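Local atomic coordinates of protein pelota homolog (Archaeoglobus fulgidus, PDB entry 3OBY), a protein that probably recognises stalled ribosomes and promotes their release and the degradation of damaged mRNA, with an endoribonuclease activity assigned to its N-terminal Sm-fold domain. Residues Glu264-Gly269 against Ala335-Phe340; Leu285-Glu290 against Val315-Thr320. All coordinates share one frame; numbering follows the deposited sequence.

Contact 1: Glu264-Gly269 against Ala335-Phe340; sequences ERVAYG and AALLRF
Ala-267 and Ala-336 face each other as the antiparallel hydrogen-bonded pair at the centre of this contact, and their backbones exchange two hydrogen bonds, each residue giving one and accepting one. Ala-267 N gives its hydrogen to Ala-336 O at 3.1 Å, and Ala-336 N returns one to Ala-267 O at 2.7 Å. The next bond along, Leu-338 N to Arg-265 O at 2.7 Å, is nearly straight at the hydrogen (163°), yet the donor stands well above the carbonyl plane; Arg-265, just before strand 266-268, has positive phi and psi, which may account for the tilt. Ala-336 O has a further, weaker partner in the CA-H of Val-266. Past the end of strand 335-338, the side chain of Arg-265 continues the contact. With CG anti to its own carbonyl carbon (chi1 -69°) and the chain extended as far as NE, Arg-265 runs alongside the backbone of Leu-338 and Arg-339, and NE makes a weak bond of 3.4 Å to Arg-339 O. The other end of the guanidinium forms a salt bridge, NH2 to OE2 of Glu-264 at 2.8 Å. That carboxylate oxygen also accepts from Asn-341, whose OD1 in turn receives Arg-265 N, so Glu-264 and Arg-265 are both tied to Asn-341, just beyond the second segment. Arg-339 itself turns elsewhere, its guanidinium bonded to the carbonyls of Ser-311 and Arg-280. Apolar contacts are small: Val-266 CG1 meets Leu-337 CD2 on the face covered by helix 236-262, and Tyr-268 CB touches Ala-335 CB at 3.8 Å on the same face. Leu-338 CD1 approaches Ala-267 CB on the other face, beside helix 270-277. This is an antiparallel pairing of a short edge strand, 266-268, with strand 334-338, last in sequence but an inner strand of the mixed four-stranded sheet in the C-terminal eRF1 domain 3.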
loop_
_atom_site.group_PDB
_atom_site.type_symbol
_atom_site.label_atom_id
_atom_site.label_comp_id
_atom_site.label_asym_id
_atom_site.label_seq_id
_atom_site.Cartn_x
_atom_site.Cartn_y
_atom_site.Cartn_z
ATOM N N GLU A 264 19.620 -20.586 -7.655
ATOM C CA GLU A 264 18.534 -20.998 -8.535
ATOM C C GLU A 264 17.498 -19.924 -8.888
ATOM O O GLU A 264 16.878 -19.323 -8.008
ATOM C CB GLU A 264 17.813 -22.180 -7.875
ATOM C CG GLU A 264 16.936 -23.035 -8.775
ATOM C CD GLU A 264 17.743 -23.856 -9.764
ATOM O OE1 GLU A 264 18.928 -24.150 -9.477
ATOM O OE2 GLU A 264 17.184 -24.218 -10.822
ATOM N N ARG A 265 17.311 -19.711 -10.188
ATOM C CA ARG A 265 16.327 -18.773 -10.718
ATOM C C ARG A 265 16.331 -17.331 -10.212
ATOM O O ARG A 265 15.272 -16.755 -9.952
ATOM C CB ARG A 265 14.923 -19.365 -10.534
ATOM C CG ARG A 265 14.641 -20.581 -11.403
ATOM C CD ARG A 265 13.231 -21.107 -11.192
ATOM N NE ARG A 265 12.898 -22.127 -12.179
ATOM C CZ ARG A 265 13.546 -23.282 -12.310
ATOM N NH1 ARG A 265 13.176 -24.152 -13.242
ATOM N NH2 ARG A 265 14.559 -23.574 -11.504
ATOM N N VAL A 266 17.510 -16.738 -10.072
ATOM C CA VAL A 266 17.569 -15.350 -9.631
ATOM C C VAL A 266 18.650 -14.573 -10.352
ATOM O O VAL A 266 19.595 -15.145 -10.904
ATOM C CB VAL A 266 17.817 -15.214 -8.112
ATOM C CG1 VAL A 266 16.729 -15.940 -7.345
ATOM C CG2 VAL A 266 19.190 -15.743 -7.750
ATOM N N ALA A 267 18.482 -13.258 -10.356
ATOM C CA ALA A 267 19.436 -12.358 -10.971
ATOM C C ALA A 267 19.450 -11.125 -10.100
ATOM O O ALA A 267 18.427 -10.755 -9.528
ATOM C CB ALA A 267 19.000 -12.003 -12.386
ATOM N N TYR A 268 20.614 -10.509 -9.963
ATOM C CA TYR A 268 20.736 -9.287 -9.184
ATOM C C TYR A 268 21.851 -8.468 -9.794
ATOM O O TYR A 268 22.861 -9.005 -10.222
ATOM C CB TYR A 268 21.002 -9.572 -7.697
ATOM C CG TYR A 268 22.055 -10.617 -7.398
ATOM C CD1 TYR A 268 21.788 -11.976 -7.565
ATOM C CD2 TYR A 268 23.312 -10.249 -6.931
ATOM C CE1 TYR A 268 22.747 -12.942 -7.272
ATOM C CE2 TYR A 268 24.279 -11.206 -6.638
ATOM C CZ TYR A 268 23.989 -12.548 -6.812
ATOM O OH TYR A 268 24.948 -13.491 -6.538
ATOM N N GLY A 269 21.657 -7.159 -9.825
ATOM C CA GLY A 269 22.626 -6.278 -10.436
ATOM C C GLY A 269 21.982 -5.998 -11.775
ATOM O O GLY A 269 21.325 -6.878 -12.338
ATOM N N ALA A 335 17.005 -6.514 -8.740
ATOM C CA ALA A 335 17.132 -7.961 -8.805
ATOM C C ALA A 335 15.866 -8.541 -9.397
ATOM O O ALA A 335 14.899 -7.820 -9.616
ATOM C CB ALA A 335 17.372 -8.521 -7.419
ATOM N N ALA A 336 15.865 -9.841 -9.666
ATOM C CA ALA A 336 14.687 -10.475 -10.248
ATOM C C ALA A 336 14.552 -11.944 -9.896
ATOM O O ALA A 336 15.541 -12.652 -9.755
ATOM C CB ALA A 336 14.713 -10.324 -11.763
ATOM N N LEU A 337 13.311 -12.386 -9.739
ATOM C CA LEU A 337 13.015 -13.781 -9.473
ATOM C C LEU A 337 12.663 -14.328 -10.870
ATOM O O LEU A 337 11.725 -13.856 -11.517
ATOM C CB LEU A 337 11.845 -13.897 -8.495
ATOM C CG LEU A 337 12.097 -13.241 -7.130
ATOM C CD1 LEU A 337 10.955 -13.567 -6.173
ATOM C CD2 LEU A 337 13.415 -13.724 -6.554
ATOM N N LEU A 338 13.434 -15.310 -11.336
ATOM C CA LEU A 338 13.265 -15.870 -12.678
ATOM C C LEU A 338 12.333 -17.058 -12.863
ATOM O O LEU A 338 12.024 -17.778 -11.920
ATOM C CB LEU A 338 14.642 -16.232 -13.237
ATOM C CG LEU A 338 15.689 -15.120 -13.148
ATOM C CD1 LEU A 338 16.992 -15.606 -13.735
ATOM C CD2 LEU A 338 15.205 -13.887 -13.904
ATOM N N ARG A 339 11.900 -17.241 -14.109
ATOM C CA ARG A 339 11.008 -18.329 -14.523
ATOM C C ARG A 339 11.850 -19.555 -14.839
ATOM O O ARG A 339 11.355 -20.681 -14.860
ATOM C CB ARG A 339 10.239 -17.926 -15.781
ATOM C CG ARG A 339 9.278 -16.785 -15.559
ATOM C CD ARG A 339 8.887 -16.079 -16.843
ATOM N NE ARG A 339 7.771 -15.178 -16.576
ATOM C CZ ARG A 339 7.357 -14.222 -17.397
ATOM N NH1 ARG A 339 7.972 -14.028 -18.555
ATOM N NH2 ARG A 339 6.325 -13.464 -17.053
ATOM N N PHE A 340 13.130 -19.311 -15.093
ATOM C CA PHE A 340 14.091 -20.355 -15.419
ATOM C C PHE A 340 15.496 -19.766 -15.403
ATOM O O PHE A 340 15.660 -18.553 -15.519
ATOM C CB PHE A 340 13.794 -20.932 -16.803
ATOM C CG PHE A 340 13.597 -19.893 -17.867
ATOM C CD1 PHE A 340 12.314 -19.556 -18.292
ATOM C CD2 PHE A 340 14.690 -19.266 -18.463
ATOM C CE1 PHE A 340 12.116 -18.611 -19.303
ATOM C CE2 PHE A 340 14.506 -18.325 -19.471
ATOM C CZ PHE A 340 13.211 -17.995 -19.894
#

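Contact 2: Leu285-Glu290 against Val315-Thr320; sequences LLVADE and VVIMST
Val-315 begins the parallel pairing opposite Leu-285, its CA-H directed at Leu-285 O. That same oxygen accepts from Val-316 N at 2.9 Å, almost in line with the carbonyl. Val-316 O then receives Val-287 N, while the isopropyl group of Val-316 lies side by side with Leu-286, whose CD2 comes within 3.7 Å of Val-316 CB. On the reverse face Ile-317 and Val-287 point the same way and meet through their CG1 atoms, also at 3.7 Å. Met-318 N bonds to Val-287 O; its extended side chain brings CE over to Leu-286 CD2 at 4.1 Å. Met-318 O accepts Asp-289 N, carrying the pairing into the first turn of helix 289-295. Ser-319 lays its CA against the Asp-289 carboxylate carbon, and its OG accepts from the backbone N of Glu-321. Thr-320 closes the contact: its N reaches Asp-289 OD1 at 2.8 Å, a straight bond (165°) arriving from above the carboxylate plane. Asp-289 CG sits between its backbone N and carbonyl carbon (chi1 63°), which turns OD1 to this amide and, weakly, to Glu-290 N. Thr-320 OG1 lies 2.8 Å from Glu-290 OE2 and 3.1 Å from Asp-289 OD1. Around this pair, helix 236-262 packs on Leu-286, Val-316 and Met-318, helix 301-310 on Leu-285 and Val-315, and helix 323-330 on Ala-288 and Thr-320, while helix 22-31 of the N-terminal domain rests on Ile-317 and Asp-289.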
loop_
_atom_site.group_PDB
_atom_site.type_symbol
_atom_site.label_atom_id
_atom_site.label_comp_id
_atom_site.label_asym_id
_atom_site.label_seq_id
_atom_site.Cartn_x
_atom_site.Cartn_y
_atom_site.Cartn_z
ATOM N N LEU A 285 10.237 -8.582 -10.941
ATOM C CA LEU A 285 11.341 -7.621 -10.959
ATOM C C LEU A 285 11.302 -6.817 -9.666
ATOM O O LEU A 285 10.289 -6.194 -9.362
ATOM C CB LEU A 285 11.202 -6.659 -12.140
ATOM C CG LEU A 285 12.328 -5.623 -12.264
ATOM C CD1 LEU A 285 13.626 -6.316 -12.674
ATOM C CD2 LEU A 285 11.959 -4.568 -13.291
ATOM N N LEU A 286 12.393 -6.842 -8.904
ATOM C CA LEU A 286 12.468 -6.098 -7.646
ATOM C C LEU A 286 13.408 -4.904 -7.827
ATOM O O LEU A 286 14.534 -5.069 -8.277
ATOM C CB LEU A 286 12.998 -6.995 -6.527
ATOM C CG LEU A 286 12.323 -8.338 -6.267
ATOM C CD1 LEU A 286 13.041 -8.995 -5.092
ATOM C CD2 LEU A 286 10.833 -8.163 -5.970
ATOM N N VAL A 287 12.964 -3.703 -7.473
ATOM C CA VAL A 287 13.815 -2.525 -7.663
ATOM C C VAL A 287 13.747 -1.512 -6.534
ATOM O O VAL A 287 12.685 -1.271 -5.966
ATOM C CB VAL A 287 13.477 -1.810 -9.010
ATOM C CG1 VAL A 287 12.102 -1.159 -8.937
ATOM C CG2 VAL A 287 14.552 -0.798 -9.350
ATOM N N ALA A 288 14.894 -0.924 -6.208
ATOM C CA ALA A 288 14.965 0.079 -5.140
ATOM C C ALA A 288 14.669 1.457 -5.722
ATOM O O ALA A 288 15.154 1.809 -6.801
ATOM C CB ALA A 288 16.341 0.073 -4.487
ATOM N N ASP A 289 13.868 2.237 -5.006
ATOM C CA ASP A 289 13.498 3.560 -5.484
ATOM C C ASP A 289 14.713 4.407 -5.847
ATOM O O ASP A 289 14.701 5.100 -6.869
ATOM C CB ASP A 289 12.602 4.269 -4.455
ATOM C CG ASP A 289 13.294 4.517 -3.132
ATOM O OD1 ASP A 289 14.261 3.802 -2.806
ATOM O OD2 ASP A 289 12.851 5.429 -2.405
ATOM N N GLU A 290 15.768 4.335 -5.037
ATOM C CA GLU A 290 16.974 5.106 -5.320
ATOM C C GLU A 290 17.548 4.722 -6.675
ATOM O O GLU A 290 18.056 5.567 -7.416
ATOM C CB GLU A 290 18.041 4.869 -4.257
ATOM C CG GLU A 290 17.909 5.707 -3.008
ATOM C CD GLU A 290 19.032 5.432 -2.023
ATOM O OE1 GLU A 290 20.195 5.312 -2.480
ATOM O OE2 GLU A 290 18.754 5.345 -0.803
ATOM N N VAL A 315 6.228 -5.948 -11.232
ATOM C CA VAL A 315 7.246 -5.017 -10.776
ATOM C C VAL A 315 6.986 -4.701 -9.309
ATOM O O VAL A 315 5.844 -4.530 -8.900
ATOM C CB VAL A 315 7.214 -3.690 -11.575
ATOM C CG1 VAL A 315 8.333 -2.769 -11.092
ATOM C CG2 VAL A 315 7.343 -3.967 -13.074
ATOM N N VAL A 316 8.050 -4.635 -8.521
ATOM C CA VAL A 316 7.939 -4.316 -7.101
ATOM C C VAL A 316 8.969 -3.237 -6.765
ATOM O O VAL A 316 10.172 -3.501 -6.738
ATOM C CB VAL A 316 8.190 -5.567 -6.224
ATOM C CG1 VAL A 316 8.281 -5.167 -4.764
ATOM C CG2 VAL A 316 7.065 -6.588 -6.417
ATOM N N ILE A 317 8.491 -2.018 -6.530
ATOM C CA ILE A 317 9.385 -0.917 -6.202
ATOM C C ILE A 317 9.417 -0.712 -4.700
ATOM O O ILE A 317 8.414 -0.323 -4.099
ATOM C CB ILE A 317 8.944 0.409 -6.868
ATOM C CG1 ILE A 317 8.762 0.215 -8.371
ATOM C CG2 ILE A 317 10.004 1.485 -6.627
ATOM C CD1 ILE A 317 8.204 1.418 -9.073
ATOM N N MET A 318 10.578 -0.967 -4.102
ATOM C CA MET A 318 10.756 -0.816 -2.662
ATOM C C MET A 318 11.464 0.491 -2.344
ATOM O O MET A 318 12.383 0.904 -3.043
ATOM C CB MET A 318 11.566 -1.986 -2.103
ATOM C CG MET A 318 11.151 -3.363 -2.622
ATOM S SD MET A 318 12.146 -4.649 -1.865
ATOM C CE MET A 318 11.375 -6.103 -2.490
ATOM N N SER A 319 11.019 1.139 -1.279
ATOM C CA SER A 319 11.609 2.394 -0.850
ATOM C C SER A 319 12.784 2.170 0.081
ATOM O O SER A 319 12.651 1.512 1.105
ATOM C CB SER A 319 10.572 3.236 -0.122
ATOM O OG SER A 319 11.201 4.297 0.573
ATOM N N THR A 320 13.932 2.734 -0.264
ATOM C CA THR A 320 15.112 2.599 0.579
ATOM C C THR A 320 14.910 3.242 1.953
ATOM O O THR A 320 15.825 3.245 2.778
ATOM C CB THR A 320 16.334 3.219 -0.085
ATOM O OG1 THR A 320 16.047 4.576 -0.447
ATOM C CG2 THR A 320 16.695 2.437 -1.343
#

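Overall arrangement
Both contacts belong to one mixed sheet, ordered 266-268, 334-338, 282-288, 314-318, so contact 1 joins the first two strands and contact 2 the last two. Their centres are about 15 Å apart, and the middle strands bridge them directly: Leu-286 N lies 2.8 Å from Ala-335 O, a probable hydrogen bond, with Leu-285 CD1 packed near the same oxygen. Along the chain contact 2 is nested within the loop that contact 1 closes. Helix 236-262 lies against side chains of both. Contact 2 also reaches the N-terminal domain, to which the nuclease activity is assigned, through Ile-317 N, hydrogen-bonded to Asp-23 OD1.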